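Oxygenase-reductase (Streptomyces fradiae, PDB 4OSP) is an urdamycin-pathway enzyme whose C-terminal part, the domain described here, is an NADP(H)-binding 6-ketoreductase of angucyclinones with a Rossmann fold. Local coordinates at residues 26-31 with 198-203; 35-40 with 59-64; 73-78 with 82-87; 238-243 with 247-252. All blocks are in the same frame, centred on the assembly; numbering follows the deposited sequence.

Contact 1 of 4, residues 26-31 with 198-203; sequences RGIGRA and VGPGIT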
loop_
_atom_site.group_PDB
_atom_site.type_symbol
_atom_site.label_atom_id
_atom_site.label_comp_id
_atom_site.label_asym_id
_atom_site.label_seq_id
_atom_site.Cartn_x
_atom_site.Cartn_y
_atom_site.Cartn_z
ATOM N N ARG B 26 -17.154 -26.187 1.104
ATOM C CA ARG B 26 -17.727 -25.459 -0.036
ATOM C C ARG B 26 -16.717 -24.477 -0.645
ATOM O O ARG B 26 -15.828 -23.971 0.063
ATOM C CB ARG B 26 -18.951 -24.650 0.424
ATOM C CG ARG B 26 -20.206 -25.461 0.690
ATOM C CD ARG B 26 -21.028 -25.669 -0.577
ATOM N NE ARG B 26 -22.169 -26.556 -0.344
ATOM C CZ ARG B 26 -22.140 -27.883 -0.484
ATOM N NH1 ARG B 26 -21.022 -28.499 -0.866
ATOM N NH2 ARG B 26 -23.232 -28.597 -0.242
ATOM N N GLY B 27 -16.872 -24.201 -1.945
ATOM C CA GLY B 27 -16.222 -23.053 -2.605
ATOM C C GLY B 27 -14.708 -23.005 -2.485
ATOM O O GLY B 27 -14.032 -24.026 -2.649
ATOM N N ILE B 28 -14.177 -21.818 -2.185
ATOM C CA ILE B 28 -12.720 -21.615 -2.036
ATOM C C ILE B 28 -12.091 -22.566 -1.007
ATOM O O ILE B 28 -11.054 -23.179 -1.275
ATOM C CB ILE B 28 -12.375 -20.138 -1.695
ATOM C CG1 ILE B 28 -12.582 -19.240 -2.924
ATOM C CG2 ILE B 28 -10.943 -20.012 -1.179
ATOM C CD1 ILE B 28 -12.795 -17.769 -2.593
ATOM N N GLY B 29 -12.723 -22.702 0.156
ATOM C CA GLY B 29 -12.241 -23.636 1.178
ATOM C C GLY B 29 -12.094 -25.039 0.620
ATOM O O GLY B 29 -11.016 -25.660 0.711
ATOM N N ARG B 30 -13.179 -25.533 0.023
ATOM C CA ARG B 30 -13.209 -26.868 -0.572
ATOM C C ARG B 30 -12.048 -27.102 -1.541
ATOM O O ARG B 30 -11.318 -28.080 -1.410
ATOM C CB ARG B 30 -14.563 -27.122 -1.259
ATOM C CG ARG B 30 -14.696 -28.485 -1.900
ATOM C CD ARG B 30 -16.086 -28.718 -2.474
ATOM N NE ARG B 30 -16.378 -30.153 -2.542
ATOM C CZ ARG B 30 -17.599 -30.690 -2.438
ATOM N NH1 ARG B 30 -18.669 -29.906 -2.280
ATOM N NH2 ARG B 30 -17.754 -32.018 -2.491
ATOM N N ALA B 31 -11.871 -26.196 -2.499
ATOM C CA ALA B 31 -10.818 -26.350 -3.511
ATOM C C ALA B 31 -9.419 -26.290 -2.892
ATOM O O ALA B 31 -8.488 -26.991 -3.348
ATOM C CB ALA B 31 -10.966 -25.303 -4.599
ATOM N N VAL B 198 -4.273 -13.960 1.468
ATOM C CA VAL B 198 -4.639 -14.140 0.076
ATOM C C VAL B 198 -5.999 -13.463 -0.127
ATOM O O VAL B 198 -6.944 -13.733 0.616
ATOM C CB VAL B 198 -4.731 -15.640 -0.300
ATOM C CG1 VAL B 198 -5.141 -15.798 -1.759
ATOM C CG2 VAL B 198 -3.399 -16.342 -0.055
ATOM N N GLY B 199 -6.076 -12.562 -1.103
ATOM C CA GLY B 199 -7.301 -11.814 -1.372
ATOM C C GLY B 199 -7.975 -12.247 -2.660
ATOM O O GLY B 199 -7.451 -12.013 -3.750
ATOM N N PRO B 200 -9.138 -12.910 -2.549
ATOM C CA PRO B 200 -9.904 -13.290 -3.744
ATOM C C PRO B 200 -10.567 -12.073 -4.401
ATOM O O PRO B 200 -10.724 -11.029 -3.762
ATOM C CB PRO B 200 -10.989 -14.226 -3.193
ATOM C CG PRO B 200 -10.621 -14.515 -1.768
ATOM C CD PRO B 200 -9.785 -13.361 -1.308
ATOM N N GLY B 201 -10.918 -12.200 -5.672
ATOM C CA GLY B 201 -11.894 -11.312 -6.284
ATOM C C GLY B 201 -13.232 -12.028 -6.306
ATOM O O GLY B 201 -13.500 -12.892 -5.465
ATOM N N ILE B 202 -14.071 -11.692 -7.277
ATOM C CA ILE B 202 -15.325 -12.409 -7.461
ATOM C C ILE B 202 -15.030 -13.826 -7.936
ATOM O O ILE B 202 -14.286 -14.035 -8.895
ATOM C CB ILE B 202 -16.253 -11.689 -8.459
ATOM C CG1 ILE B 202 -16.478 -10.239 -8.016
ATOM C CG2 ILE B 202 -17.576 -12.430 -8.575
ATOM C CD1 ILE B 202 -16.646 -9.275 -9.163
ATOM N N THR B 203 -15.604 -14.801 -7.251
ATOM C CA THR B 203 -15.283 -16.182 -7.532
ATOM C C THR B 203 -16.541 -17.029 -7.649
ATOM O O THR B 203 -17.420 -16.984 -6.785
ATOM C CB THR B 203 -14.329 -16.759 -6.467
ATOM O OG1 THR B 203 -13.369 -15.764 -6.101
ATOM C CG2 THR B 203 -13.597 -17.983 -7.000
#
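The pyrrolidine ring of P200 takes the terminal methyl of I28 on its CB–CG side: I28 CD1 lies 4.0 Å from P200 CG and equally far from P200 CB. The same methyl also touches a polar neighbour, with I28 CD1 4.1 Å from T203 OG1. I28 can reach across because CG1 lies anti to its own carbonyl carbon (chi1 -72°) and CD1 extends the chain further (chi2 158°). T203 OG1 is held by a 2.9 Å hydrogen bond to G201 O, which it meets from above the carbonyl plane, 56° out of it. At the edge of the R26 guanidinium, in its plane, lies R30 NH1, but two donors make no bond. R26, I28 and T203 belong to the NADP(+) site, consistent with a small bridge, apolar except for T203 OG1, between two parts of that site. It illustrates how a Rossmann fold joins residues far apart in sequence: the start of helix 27-38, within the glycine-rich TGxxxGxG motif of the SDR family, faces the C-terminal part of strand 194-204. I28 also packs on N107 and on V234 of helix 231-242, while P200 rests on I155 of strand 151-155.

Contact 2 of 4, residues 35-40 with 59-64; sequences RLAREG and ATIEKE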
loop_
_atom_site.group_PDB
_atom_site.type_symbol
_atom_site.label_atom_id
_atom_site.label_comp_id
_atom_site.label_asym_id
_atom_site.label_seq_id
_atom_site.Cartn_x
_atom_site.Cartn_y
_atom_site.Cartn_z
ATOM N N ARG B 35 -6.576 -29.110 -3.201
ATOM C CA ARG B 35 -5.246 -28.891 -3.779
ATOM C C ARG B 35 -4.115 -29.275 -2.808
ATOM O O ARG B 35 -3.117 -29.881 -3.216
ATOM C CB ARG B 35 -5.081 -27.444 -4.305
ATOM C CG ARG B 35 -3.704 -27.140 -4.904
ATOM C CD ARG B 35 -3.424 -27.980 -6.143
ATOM N NE ARG B 35 -2.002 -28.025 -6.509
ATOM C CZ ARG B 35 -1.452 -27.268 -7.458
ATOM N NH1 ARG B 35 -2.193 -26.393 -8.131
ATOM N NH2 ARG B 35 -0.163 -27.384 -7.739
ATOM N N LEU B 36 -4.281 -28.931 -1.530
ATOM C CA LEU B 36 -3.323 -29.331 -0.494
ATOM C C LEU B 36 -3.161 -30.850 -0.414
ATOM O O LEU B 36 -2.041 -31.361 -0.454
ATOM C CB LEU B 36 -3.712 -28.746 0.872
ATOM C CG LEU B 36 -3.646 -27.219 0.991
ATOM C CD1 LEU B 36 -4.148 -26.755 2.355
ATOM C CD2 LEU B 36 -2.251 -26.677 0.709
ATOM N N ALA B 37 -4.287 -31.562 -0.340
ATOM C CA ALA B 37 -4.295 -33.036 -0.338
ATOM C C ALA B 37 -3.596 -33.628 -1.559
ATOM O O ALA B 37 -2.795 -34.562 -1.436
ATOM C CB ALA B 37 -5.719 -33.568 -0.236
ATOM N N ARG B 38 -3.896 -33.075 -2.731
ATOM C CA ARG B 38 -3.244 -33.494 -3.958
ATOM C C ARG B 38 -1.727 -33.422 -3.842
ATOM O O ARG B 38 -1.022 -34.312 -4.320
ATOM C CB ARG B 38 -3.723 -32.654 -5.139
ATOM C CG ARG B 38 -3.053 -33.008 -6.458
ATOM C CD ARG B 38 -3.746 -32.320 -7.614
ATOM N NE ARG B 38 -5.185 -32.542 -7.559
ATOM C CZ ARG B 38 -6.091 -31.621 -7.862
ATOM N NH1 ARG B 38 -5.698 -30.402 -8.224
ATOM N NH2 ARG B 38 -7.385 -31.911 -7.787
ATOM N N GLU B 39 -1.227 -32.372 -3.196
ATOM C CA GLU B 39 0.219 -32.202 -3.040
ATOM C C GLU B 39 0.830 -33.127 -1.979
ATOM O O GLU B 39 2.057 -33.140 -1.793
ATOM C CB GLU B 39 0.578 -30.735 -2.752
ATOM C CG GLU B 39 0.277 -29.761 -3.885
ATOM C CD GLU B 39 1.046 -30.062 -5.171
ATOM O OE1 GLU B 39 2.132 -30.698 -5.117
ATOM O OE2 GLU B 39 0.560 -29.652 -6.245
ATOM N N GLY B 40 -0.022 -33.892 -1.292
ATOM C CA GLY B 40 0.437 -34.910 -0.324
ATOM C C GLY B 40 0.088 -34.648 1.135
ATOM O O GLY B 40 0.462 -35.417 2.013
ATOM N N ALA B 59 -14.260 -37.455 0.739
ATOM C CA ALA B 59 -14.419 -38.489 -0.287
ATOM C C ALA B 59 -13.693 -38.115 -1.582
ATOM O O ALA B 59 -12.992 -38.941 -2.169
ATOM C CB ALA B 59 -15.895 -38.762 -0.551
ATOM N N THR B 60 -13.841 -36.865 -2.015
ATOM C CA THR B 60 -13.195 -36.415 -3.245
ATOM C C THR B 60 -11.675 -36.504 -3.137
ATOM O O THR B 60 -10.994 -36.942 -4.083
ATOM C CB THR B 60 -13.604 -34.981 -3.593
ATOM O OG1 THR B 60 -15.026 -34.923 -3.730
ATOM C CG2 THR B 60 -12.939 -34.522 -4.902
ATOM N N ILE B 61 -11.152 -36.082 -1.982
ATOM C CA ILE B 61 -9.719 -36.102 -1.713
ATOM C C ILE B 61 -9.205 -37.550 -1.724
ATOM O O ILE B 61 -8.117 -37.844 -2.248
ATOM C CB ILE B 61 -9.401 -35.395 -0.367
ATOM C CG1 ILE B 61 -9.495 -33.868 -0.545
ATOM C CG2 ILE B 61 -8.033 -35.812 0.174
ATOM C CD1 ILE B 61 -9.520 -33.072 0.746
ATOM N N GLU B 62 -10.006 -38.448 -1.166
ATOM C CA GLU B 62 -9.648 -39.859 -1.126
ATOM C C GLU B 62 -9.679 -40.520 -2.515
ATOM O O GLU B 62 -8.744 -41.235 -2.870
ATOM C CB GLU B 62 -10.487 -40.610 -0.092
ATOM C CG GLU B 62 -10.062 -40.311 1.344
ATOM C CD GLU B 62 -10.905 -41.021 2.383
ATOM O OE1 GLU B 62 -12.103 -41.240 2.147
ATOM O OE2 GLU B 62 -10.369 -41.341 3.457
ATOM N N LYS B 63 -10.716 -40.233 -3.306
ATOM C CA LYS B 63 -10.797 -40.696 -4.706
ATOM C C LYS B 63 -9.540 -40.359 -5.483
ATOM O O LYS B 63 -9.113 -41.124 -6.341
ATOM C CB LYS B 63 -12.004 -40.090 -5.430
ATOM C CG LYS B 63 -13.363 -40.646 -5.012
ATOM C CD LYS B 63 -14.472 -40.122 -5.924
ATOM C CE LYS B 63 -15.754 -39.824 -5.156
ATOM N NZ LYS B 63 -16.657 -41.000 -5.022
ATOM N N GLU B 64 -8.949 -39.208 -5.181
ATOM C CA GLU B 64 -7.744 -38.761 -5.870
ATOM C C GLU B 64 -6.509 -39.412 -5.277
ATOM O O GLU B 64 -5.398 -39.208 -5.761
ATOM C CB GLU B 64 -7.621 -37.226 -5.831
ATOM C CG GLU B 64 -8.548 -36.509 -6.813
ATOM C CD GLU B 64 -8.485 -34.986 -6.720
ATOM O OE1 GLU B 64 -7.377 -34.434 -6.548
ATOM O OE2 GLU B 64 -9.553 -34.339 -6.844
#
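Apolar packing between A37 and I61 marks the closest backbone approach of the two helices, with CA atoms 6.4 Å apart. The A37 methyl meets the CG2 branch of I61; the modelled 3.2 Å between A37 CB and I61 CG2 is too short to be trusted, and I61 CG1 follows at 3.8 Å from the same A37 CB. The CA separation itself shows how close the helices come at this small residue. I34 of helix 27-38 also packs on I61.

Ionic contact takes over at the exposed margin. R38 grips E64 side-on, its NE (3.1 Å) and NH2 (2.8 Å) both reaching E64 OE1, while the bond from NH2 to OE2 is weak. The carboxylate lies at the guanidinium edge with the two planes 21° apart, and both nitrogens approach OE1 on its syn side from one face. A bend at chi3 (-50°) turns the otherwise extended R38 chain toward its partner.

A similar pairing runs within the first helix, where R35 holds E39 OE2 with NE and NH2; R35 NH1 goes on to D236 of its own chain and to D245 of the second subunit.

G40, at positive phi, closes the helix in a Schellman motif. Helices 27-38 and 51-63, joined through strand 42-47 and packed on one side of the parallel sheet, follow the alternating beta-alpha-beta crossovers of the Rossmann fold.

Contact 3 of 4, residues 73-78 with 82-87; sequences AELGVP and HELFLA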
loop_
_atom_site.group_PDB
_atom_site.type_symbol
_atom_site.label_atom_id
_atom_site.label_comp_id
_atom_site.label_asym_id
_atom_site.label_seq_id
_atom_site.Cartn_x
_atom_site.Cartn_y
_atom_site.Cartn_z
ATOM N N ALA B 73 -17.451 -27.999 13.885
ATOM C CA ALA B 73 -17.400 -27.010 14.962
ATOM C C ALA B 73 -17.952 -25.683 14.485
ATOM O O ALA B 73 -17.378 -25.052 13.595
ATOM C CB ALA B 73 -15.979 -26.839 15.467
ATOM N N GLU B 74 -19.069 -25.266 15.068
ATOM C CA GLU B 74 -19.684 -24.001 14.709
ATOM C C GLU B 74 -18.807 -22.846 15.184
ATOM O O GLU B 74 -18.528 -22.720 16.376
ATOM C CB GLU B 74 -21.081 -23.884 15.325
ATOM C CG GLU B 74 -21.927 -22.770 14.715
ATOM C CD GLU B 74 -23.245 -22.544 15.443
ATOM O OE1 GLU B 74 -23.694 -23.449 16.190
ATOM O OE2 GLU B 74 -23.838 -21.452 15.263
ATOM N N LEU B 75 -18.383 -22.006 14.249
ATOM C CA LEU B 75 -17.568 -20.837 14.572
ATOM C C LEU B 75 -18.420 -19.638 14.954
ATOM O O LEU B 75 -19.522 -19.452 14.431
ATOM C CB LEU B 75 -16.670 -20.474 13.397
ATOM C CG LEU B 75 -15.687 -21.562 12.987
ATOM C CD1 LEU B 75 -14.747 -21.020 11.913
ATOM C CD2 LEU B 75 -14.920 -22.086 14.197
ATOM N N GLY B 76 -17.897 -18.829 15.872
ATOM C CA GLY B 76 -18.557 -17.591 16.269
ATOM C C GLY B 76 -19.472 -17.706 17.471
ATOM O O GLY B 76 -20.145 -16.745 17.828
ATOM N N VAL B 77 -19.503 -18.881 18.093
ATOM C CA VAL B 77 -20.276 -19.080 19.325
ATOM C C VAL B 77 -19.343 -19.569 20.433
ATOM O O VAL B 77 -18.271 -20.100 20.138
ATOM C CB VAL B 77 -21.446 -20.089 19.142
ATOM C CG1 VAL B 77 -22.419 -19.619 18.065
ATOM C CG2 VAL B 77 -20.925 -21.489 18.840
ATOM N N PRO B 78 -19.743 -19.394 21.712
ATOM C CA PRO B 78 -18.883 -19.816 22.817
ATOM C C PRO B 78 -18.498 -21.305 22.744
ATOM O O PRO B 78 -19.366 -22.175 22.582
ATOM C CB PRO B 78 -19.743 -19.524 24.058
ATOM C CG PRO B 78 -20.628 -18.399 23.630
ATOM C CD PRO B 78 -20.967 -18.722 22.198
ATOM N N HIS B 82 -12.529 -24.392 21.196
ATOM C CA HIS B 82 -12.432 -25.616 21.990
ATOM C C HIS B 82 -12.824 -26.876 21.207
ATOM O O HIS B 82 -12.048 -27.835 21.117
ATOM C CB HIS B 82 -13.286 -25.494 23.247
ATOM C CG HIS B 82 -13.125 -26.641 24.189
ATOM N ND1 HIS B 82 -14.091 -27.613 24.351
ATOM C CD2 HIS B 82 -12.098 -26.992 24.995
ATOM C CE1 HIS B 82 -13.667 -28.506 25.224
ATOM N NE2 HIS B 82 -12.459 -28.154 25.626
ATOM N N GLU B 83 -14.022 -26.867 20.638
ATOM C CA GLU B 83 -14.515 -28.033 19.899
ATOM C C GLU B 83 -13.668 -28.291 18.654
ATOM O O GLU B 83 -13.246 -29.429 18.401
ATOM C CB GLU B 83 -16.005 -27.882 19.532
ATOM C CG GLU B 83 -16.926 -27.646 20.723
ATOM C CD GLU B 83 -16.892 -28.776 21.757
ATOM O OE1 GLU B 83 -16.888 -29.969 21.367
ATOM O OE2 GLU B 83 -16.876 -28.470 22.967
ATOM N N LEU B 84 -13.401 -27.235 17.885
ATOM C CA LEU B 84 -12.552 -27.368 16.702
ATOM C C LEU B 84 -11.292 -28.179 17.025
ATOM O O LEU B 84 -11.022 -29.199 16.388
ATOM C CB LEU B 84 -12.184 -25.990 16.137
ATOM C CG LEU B 84 -11.188 -25.892 14.967
ATOM C CD1 LEU B 84 -11.529 -26.818 13.807
ATOM C CD2 LEU B 84 -11.117 -24.453 14.470
ATOM N N PHE B 85 -10.538 -27.749 18.028
ATOM C CA PHE B 85 -9.245 -28.358 18.277
ATOM C C PHE B 85 -9.324 -29.716 18.976
ATOM O O PHE B 85 -8.464 -30.562 18.773
ATOM C CB PHE B 85 -8.313 -27.382 19.004
ATOM C CG PHE B 85 -7.722 -26.332 18.100
ATOM C CD1 PHE B 85 -8.466 -25.215 17.728
ATOM C CD2 PHE B 85 -6.432 -26.477 17.595
ATOM C CE1 PHE B 85 -7.933 -24.254 16.886
ATOM C CE2 PHE B 85 -5.888 -25.515 16.763
ATOM C CZ PHE B 85 -6.641 -24.399 16.405
ATOM N N LEU B 86 -10.369 -29.933 19.767
ATOM C CA LEU B 86 -10.649 -31.264 20.310
ATOM C C LEU B 86 -10.744 -32.268 19.167
ATOM O O LEU B 86 -10.048 -33.299 19.159
ATOM C CB LEU B 86 -11.955 -31.248 21.098
ATOM C CG LEU B 86 -12.250 -32.376 22.089
ATOM C CD1 LEU B 86 -11.321 -32.308 23.302
ATOM C CD2 LEU B 86 -13.707 -32.301 22.535
ATOM N N ALA B 87 -11.579 -31.942 18.185
ATOM C CA ALA B 87 -11.778 -32.799 17.019
ATOM C C ALA B 87 -10.518 -32.853 16.151
ATOM O O ALA B 87 -10.114 -33.924 15.689
ATOM C CB ALA B 87 -12.978 -32.322 16.213
#
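A73 opens the contact by setting its methyl against the backbone of the following helix: A73 CB lies 3.6 Å from L84 N and 3.7 Å from L84 CA. The same methyl also meets side-chain carbons, with A73 CB 3.9 Å from L84 CB and 4.2 Å from E83 CB. The carbonyl of A73 accepts a hydrogen bond from H46 NE2, which ties this end of the loop to strand 42-47. After E74, whose CB points away from the helix, L75 reaches back, and its CD2 meets CD2 of L84 loosely at 4.5 Å. L84 makes this possible by setting CG anti to its backbone N (chi1 174°). Both E74 and L75 belong to the NADP(+) site, and the nitrogen of L75 makes a weak hydrogen bond to S48 OG, another residue of that site. At G76 the chain turns with positive phi, its nitrogen bonded to D80 OD2 at the start of the helix. The principle at work is a short connection folding back on the helix it leads into, just past a strand of the parallel sheet. L84 also packs on V71 of strand 67-72, H46 of strand 42-47 and I138 of helix 121-142.

Contact 4 of 4, residues 238-243 with 247-252; sequences VAFLAG and RWITGS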
loop_
_atom_site.group_PDB
_atom_site.type_symbol
_atom_site.label_atom_id
_atom_site.label_comp_id
_atom_site.label_asym_id
_atom_site.label_seq_id
_atom_site.Cartn_x
_atom_site.Cartn_y
_atom_site.Cartn_z
ATOM N N VAL B 238 -2.884 -20.447 -2.523
ATOM C CA VAL B 238 -2.752 -20.966 -1.161
ATOM C C VAL B 238 -1.745 -22.115 -1.103
ATOM O O VAL B 238 -0.898 -22.159 -0.211
ATOM C CB VAL B 238 -4.103 -21.453 -0.593
ATOM C CG1 VAL B 238 -3.899 -22.015 0.815
ATOM C CG2 VAL B 238 -5.119 -20.312 -0.575
ATOM N N ALA B 239 -1.837 -23.032 -2.064
ATOM C CA ALA B 239 -0.948 -24.190 -2.103
ATOM C C ALA B 239 0.511 -23.780 -2.249
ATOM O O ALA B 239 1.386 -24.346 -1.607
ATOM C CB ALA B 239 -1.351 -25.128 -3.230
ATOM N N PHE B 240 0.763 -22.786 -3.100
ATOM C CA PHE B 240 2.087 -22.221 -3.228
ATOM C C PHE B 240 2.596 -21.654 -1.893
ATOM O O PHE B 240 3.705 -21.975 -1.464
ATOM C CB PHE B 240 2.102 -21.134 -4.300
ATOM C CG PHE B 240 3.316 -20.248 -4.235
ATOM C CD1 PHE B 240 4.590 -20.760 -4.529
ATOM C CD2 PHE B 240 3.202 -18.922 -3.836
ATOM C CE1 PHE B 240 5.705 -19.954 -4.439
ATOM C CE2 PHE B 240 4.319 -18.112 -3.755
ATOM C CZ PHE B 240 5.567 -18.626 -4.060
ATOM N N LEU B 241 1.795 -20.807 -1.243
ATOM C CA LEU B 241 2.203 -20.242 0.060
ATOM C C LEU B 241 2.532 -21.341 1.065
ATOM O O LEU B 241 3.421 -21.185 1.920
ATOM C CB LEU B 241 1.120 -19.319 0.640
ATOM C CG LEU B 241 0.901 -17.991 -0.097
ATOM C CD1 LEU B 241 -0.276 -17.215 0.491
ATOM C CD2 LEU B 241 2.171 -17.150 -0.077
ATOM N N ALA B 242 1.811 -22.447 0.950
ATOM C CA ALA B 242 1.882 -23.519 1.916
ATOM C C ALA B 242 3.129 -24.388 1.731
ATOM O O ALA B 242 3.463 -25.185 2.604
ATOM C CB ALA B 242 0.627 -24.367 1.833
ATOM N N GLY B 243 3.816 -24.221 0.604
ATOM C CA GLY B 243 4.970 -25.045 0.300
ATOM C C GLY B 243 6.294 -24.347 0.520
ATOM O O GLY B 243 6.337 -23.174 0.892
ATOM N N ARG B 247 8.946 -19.899 1.146
ATOM C CA ARG B 247 9.583 -19.722 2.447
ATOM C C ARG B 247 10.052 -18.273 2.686
ATOM O O ARG B 247 10.193 -17.838 3.827
ATOM C CB ARG B 247 10.737 -20.719 2.626
ATOM C CG ARG B 247 12.021 -20.340 1.901
ATOM C CD ARG B 247 12.890 -21.565 1.589
ATOM N NE ARG B 247 13.833 -21.245 0.521
ATOM C CZ ARG B 247 13.656 -21.544 -0.766
ATOM N NH1 ARG B 247 12.589 -22.220 -1.161
ATOM N NH2 ARG B 247 14.559 -21.173 -1.658
ATOM N N TRP B 248 10.280 -17.530 1.609
ATOM C CA TRP B 248 10.853 -16.192 1.732
ATOM C C TRP B 248 9.791 -15.105 1.565
ATOM O O TRP B 248 10.118 -13.929 1.434
ATOM C CB TRP B 248 12.034 -16.008 0.751
ATOM C CG TRP B 248 13.031 -14.924 1.142
ATOM C CD1 TRP B 248 13.457 -13.876 0.361
ATOM C CD2 TRP B 248 13.727 -14.791 2.398
ATOM N NE1 TRP B 248 14.361 -13.105 1.054
ATOM C CE2 TRP B 248 14.541 -13.639 2.305
ATOM C CE3 TRP B 248 13.732 -15.530 3.594
ATOM C CZ2 TRP B 248 15.346 -13.203 3.365
ATOM C CZ3 TRP B 248 14.536 -15.101 4.644
ATOM C CH2 TRP B 248 15.331 -13.951 4.524
ATOM N N ILE B 249 8.518 -15.507 1.590
ATOM C CA ILE B 249 7.405 -14.558 1.605
ATOM C C ILE B 249 6.658 -14.637 2.939
ATOM O O ILE B 249 6.089 -15.682 3.293
ATOM C CB ILE B 249 6.408 -14.816 0.448
ATOM C CG1 ILE B 249 7.119 -14.752 -0.912
ATOM C CG2 ILE B 249 5.243 -13.828 0.503
ATOM C CD1 ILE B 249 6.271 -15.285 -2.053
ATOM N N THR B 250 6.657 -13.535 3.676
ATOM C CA THR B 250 5.850 -13.445 4.890
ATOM C C THR B 250 5.318 -12.035 5.166
ATOM O O THR B 250 5.884 -11.046 4.706
ATOM C CB THR B 250 6.591 -14.005 6.118
ATOM O OG1 THR B 250 5.651 -14.214 7.178
ATOM C CG2 THR B 250 7.691 -13.056 6.562
ATOM N N GLY B 251 4.216 -11.958 5.901
ATOM C CA GLY B 251 3.604 -10.682 6.233
ATOM C C GLY B 251 2.953 -9.972 5.061
ATOM O O GLY B 251 2.591 -8.803 5.166
ATOM N N SER B 252 2.794 -10.669 3.941
ATOM C CA SER B 252 2.337 -10.016 2.724
ATOM C C SER B 252 0.927 -10.431 2.323
ATOM O O SER B 252 0.319 -11.298 2.951
ATOM C CB SER B 252 3.321 -10.259 1.574
ATOM O OG SER B 252 3.225 -11.588 1.106
#
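This is a small apolar contact between the last turn of helix 231-242 and the loop that leads from it into strand 253-256, away from the cofactor site and close against the second subunit. F240 and I249 carry it. The terminal methyl of I249 comes to the edge of the phenyl ring, near its plane, with I249 CD1 3.8 Å from F240 CE2 and 4.0 Å from F240 CZ. The two side chains cross at about a right angle, and the methyl sits by the CE2–CZ edge. F240 swings out to that position because its CG lies anti to the backbone N (chi1 164°), and its ring is stacked with that of F240 of the second subunit. I249 likewise packs on D255 of that subunit.

Around this pair the polar groups turn to other partners. G243 O lies 4.2 Å from R247 N, too far for a bond, and is instead hydrogen-bonded to R151 NH2. I249 O accepts from N196 ND2 of strand 194-204. R247 extends from the loop to the second subunit, where NH2 forms a salt bridge with D236 and NE another with D233, while its NH1 bonds to D244 O in its own chain.

The helix–loop contact is thus packing, mostly of F240 and I249, with G243 and R247 adding a little, whereas the polar groups named here find partners in the sheet, the partner chain and, for R247 NH1, the same connection. The contact therefore reads as part of a subunit interface, which also contains the F240–F240 stack and the R247 salt bridges.

In the fold
The four contacts sample one Rossmann domain from its cofactor cleft to its subunit interface. Contacts 1 and 3 both hold NADP(+)-site residues, yet their centres lie about 22 Å apart without touching, consistent with separate parts of an extended site. Contact 2 shares helix 27-38 with contact 1, its centre about 17 Å away, and runs on into contact 4, where R35 CG packs 3.5 Å from A239 CB and L36 CD2 lies 3.9 Å from A242 CB. Contact 4 in turn meets contact 1 where L241 CD1 touches V198 CG2. Contacts 3 and 4, about 26 Å apart between centres, lie on opposite sides of the chain's centre.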